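Pilus tip adhesin Cpa (Streptococcus pyogenes, PDB 4C0Z) is a component of the streptococcal pilus tip and can bind covalently to host-cell surface targets through reactive thioester bonds, one of them in this N-terminal domain. Local coordinates at residues K119-P123 and L124-L128. Residues are numbered along the deposited sequence; the frame is centred on the assembly and turned at random.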
ATOM      1  N   LYS I 119     -16.457 -20.121  -5.095  1.00 84.22           N
ATOM      2  CA  LYS I 119     -17.812 -20.343  -5.617  1.00 86.43           C
ATOM      3  C   LYS I 119     -18.815 -19.292  -5.119  1.00 86.32           C
ATOM      4  O   LYS I 119     -18.870 -18.998  -3.919  1.00 84.38           O
ATOM      5  CB  LYS I 119     -18.300 -21.769  -5.302  1.00 94.61           C
ATOM      6  CG  LYS I 119     -19.591 -22.170  -6.019  1.00113.02           C
ATOM      7  CD  LYS I 119     -20.423 -23.124  -5.174  1.00124.74           C
ATOM      8  CE  LYS I 119     -21.883 -23.109  -5.549  1.00138.47           C
ATOM      9  NZ  LYS I 119     -22.647 -24.149  -4.810  1.00154.32           N
ATOM     10  N   GLY I 120     -19.559 -18.720  -6.063  1.00 81.41           N
ATOM     11  CA  GLY I 120     -20.574 -17.707  -5.792  1.00 80.01           C
ATOM     12  C   GLY I 120     -20.058 -16.281  -5.711  1.00 78.03           C
ATOM     13  O   GLY I 120     -20.858 -15.344  -5.656  1.00 77.31           O
ATOM     14  N   ILE I 121     -18.728 -16.098  -5.700  1.00 69.96           N
ATOM     15  CA  ILE I 121     -18.105 -14.768  -5.628  1.00 64.31           C
ATOM     16  C   ILE I 121     -17.900 -14.203  -7.042  1.00 67.87           C
ATOM     17  O   ILE I 121     -17.281 -14.859  -7.883  1.00 68.43           O
ATOM     18  CB  ILE I 121     -16.787 -14.777  -4.790  1.00 64.25           C
ATOM     19  CG1 ILE I 121     -16.990 -15.476  -3.425  1.00 66.51           C
ATOM     20  CG2 ILE I 121     -16.240 -13.346  -4.598  1.00 59.25           C
ATOM     21  CD1 ILE I 121     -15.705 -15.726  -2.623  1.00 68.36           C
ATOM     22  N   ASP I 122     -18.409 -12.976  -7.289  1.00 64.32           N
ATOM     23  CA  ASP I 122     -18.275 -12.246  -8.563  1.00 62.47           C
ATOM     24  C   ASP I 122     -16.791 -12.076  -8.923  1.00 61.34           C
ATOM     25  O   ASP I 122     -15.991 -11.904  -8.003  1.00 60.12           O
ATOM     26  CB  ASP I 122     -19.003 -10.891  -8.497  1.00 62.88           C
ATOM     27  CG  ASP I 122     -20.502 -10.999  -8.229  1.00 78.50           C
ATOM     28  OD1 ASP I 122     -21.091 -12.059  -8.545  1.00 81.75           O
ATOM     29  OD2 ASP I 122     -21.088 -10.015  -7.724  1.00 86.97           O
ATOM     30  N   PRO I 123     -16.399 -12.196 -10.224  1.00 56.20           N
ATOM     31  CA  PRO I 123     -14.960 -12.164 -10.592  1.00 53.67           C
ATOM     32  C   PRO I 123     -14.069 -11.109  -9.921  1.00 54.49           C
ATOM     33  O   PRO I 123     -13.028 -11.473  -9.366  1.00 52.62           O
ATOM     34  CB  PRO I 123     -14.991 -11.981 -12.103  1.00 55.23           C
ATOM     35  CG  PRO I 123     -16.252 -12.599 -12.525  1.00 61.99           C
ATOM     36  CD  PRO I 123     -17.241 -12.427 -11.415  1.00 58.58           C
ATOM     37  N   LEU I 124     -14.470  -9.819  -9.943  1.00 50.52           N
ATOM     38  CA  LEU I 124     -13.679  -8.731  -9.356  1.00 46.33           C
ATOM     39  C   LEU I 124     -13.570  -8.843  -7.844  1.00 50.89           C
ATOM     40  O   LEU I 124     -12.519  -8.528  -7.288  1.00 50.38           O
ATOM     41  CB  LEU I 124     -14.187  -7.353  -9.800  1.00 44.31           C
ATOM     42  CG  LEU I 124     -14.022  -7.035 -11.290  1.00 47.24           C
ATOM     43  CD1 LEU I 124     -14.916  -5.868 -11.697  1.00 47.11           C
ATOM     44  CD2 LEU I 124     -12.547  -6.789 -11.658  1.00 46.58           C
ATOM     45  N   ASN I 125     -14.625  -9.362  -7.188  1.00 49.10           N
ATOM     46  CA  ASN I 125     -14.629  -9.615  -5.744  1.00 48.98           C
ATOM     47  C   ASN I 125     -13.710 -10.800  -5.413  1.00 50.61           C
ATOM     48  O   ASN I 125     -13.062 -10.792  -4.371  1.00 49.15           O
ATOM     49  CB  ASN I 125     -16.057  -9.887  -5.249  1.00 50.75           C
ATOM     50  CG  ASN I 125     -16.956  -8.681  -5.204  1.00 58.40           C
ATOM     51  OD1 ASN I 125     -16.507  -7.548  -5.080  1.00 50.27           O
ATOM     52  ND2 ASN I 125     -18.262  -8.903  -5.253  1.00 49.20           N
ATOM     53  N   ALA I 126     -13.649 -11.797  -6.312  1.00 48.03           N
ATOM     54  CA  ALA I 126     -12.811 -12.991  -6.151  1.00 49.16           C
ATOM     55  C   ALA I 126     -11.331 -12.617  -6.282  1.00 48.79           C
ATOM     56  O   ALA I 126     -10.516 -13.080  -5.481  1.00 45.00           O
ATOM     57  CB  ALA I 126     -13.210 -14.073  -7.153  1.00 52.18           C
ATOM     58  N   ILE I 127     -11.003 -11.721  -7.246  1.00 46.36           N
ATOM     59  CA  ILE I 127      -9.641 -11.190  -7.434  1.00 45.08           C
ATOM     60  C   ILE I 127      -9.236 -10.420  -6.155  1.00 48.10           C
ATOM     61  O   ILE I 127      -8.135 -10.606  -5.643  1.00 47.80           O
ATOM     62  CB  ILE I 127      -9.537 -10.283  -8.692  1.00 46.06           C
ATOM     63  CG1 ILE I 127      -9.639 -11.107  -9.966  1.00 48.07           C
ATOM     64  CG2 ILE I 127      -8.226  -9.484  -8.681  1.00 43.88           C
ATOM     65  CD1 ILE I 127     -10.084 -10.333 -11.218  1.00 51.83           C
ATOM     66  N   LEU I 128     -10.143  -9.587  -5.640  1.00 44.70           N
ATOM     67  CA  LEU I 128      -9.929  -8.802  -4.425  1.00 44.20           C
ATOM     68  C   LEU I 128      -9.611  -9.710  -3.204  1.00 46.17           C
ATOM     69  O   LEU I 128      -8.692  -9.409  -2.461  1.00 44.39           O
ATOM     70  CB  LEU I 128     -11.156  -7.911  -4.168  1.00 45.13           C
ATOM     71  CG  LEU I 128     -10.962  -6.787  -3.192  1.00 50.64           C
ATOM     72  CD1 LEU I 128     -11.623  -5.531  -3.692  1.00 51.08           C
ATOM     73  CD2 LEU I 128     -11.536  -7.150  -1.847  1.00 54.91           C
TER
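Asp122 O takes the amide N-H of Ala126 at 2.9 Å from Ala126 N, the donor lying close to the extension of the carbonyl bond (C=O...N 166°). One step on, Ile127 N donates to Pro123 O, also at 2.9 Å but with the donor tilted 16° out of the carbonyl plane. These two i to i+4 bonds start helix 123-138, with Asp122 as N-cap residue and Pro123, which has no amide hydrogen to offer, in its first turn. The Asp122 carboxylate does not cap the helix; it runs beside the Asn125 side chain in the same direction, carboxylate and amide planes 21° apart, Asp122 OD2 still 3.9 Å from Asn125 ND2. The Asn125 amide is instead hydrogen-bonded at both ends, OD1 to Tyr38 OH and ND2 to Gln163 OE1, which also accepts the N-H of Asp122. Ile121 supplies the apolar contact: with CG2 anti to its backbone N, this methyl reaches Asn125 CB at 3.5 Å and Ala126 CB at 4.0 Å. Ile127 CG1 rests 3.5 Å from Pro123 O. This helix start in the thioester domain touches both helix 161-174, through Ile121 and Asn125, and strand 51-56, where Ile127 meets Gln52 and Tyr54; the same strand carries the thioester cysteine, Cys55.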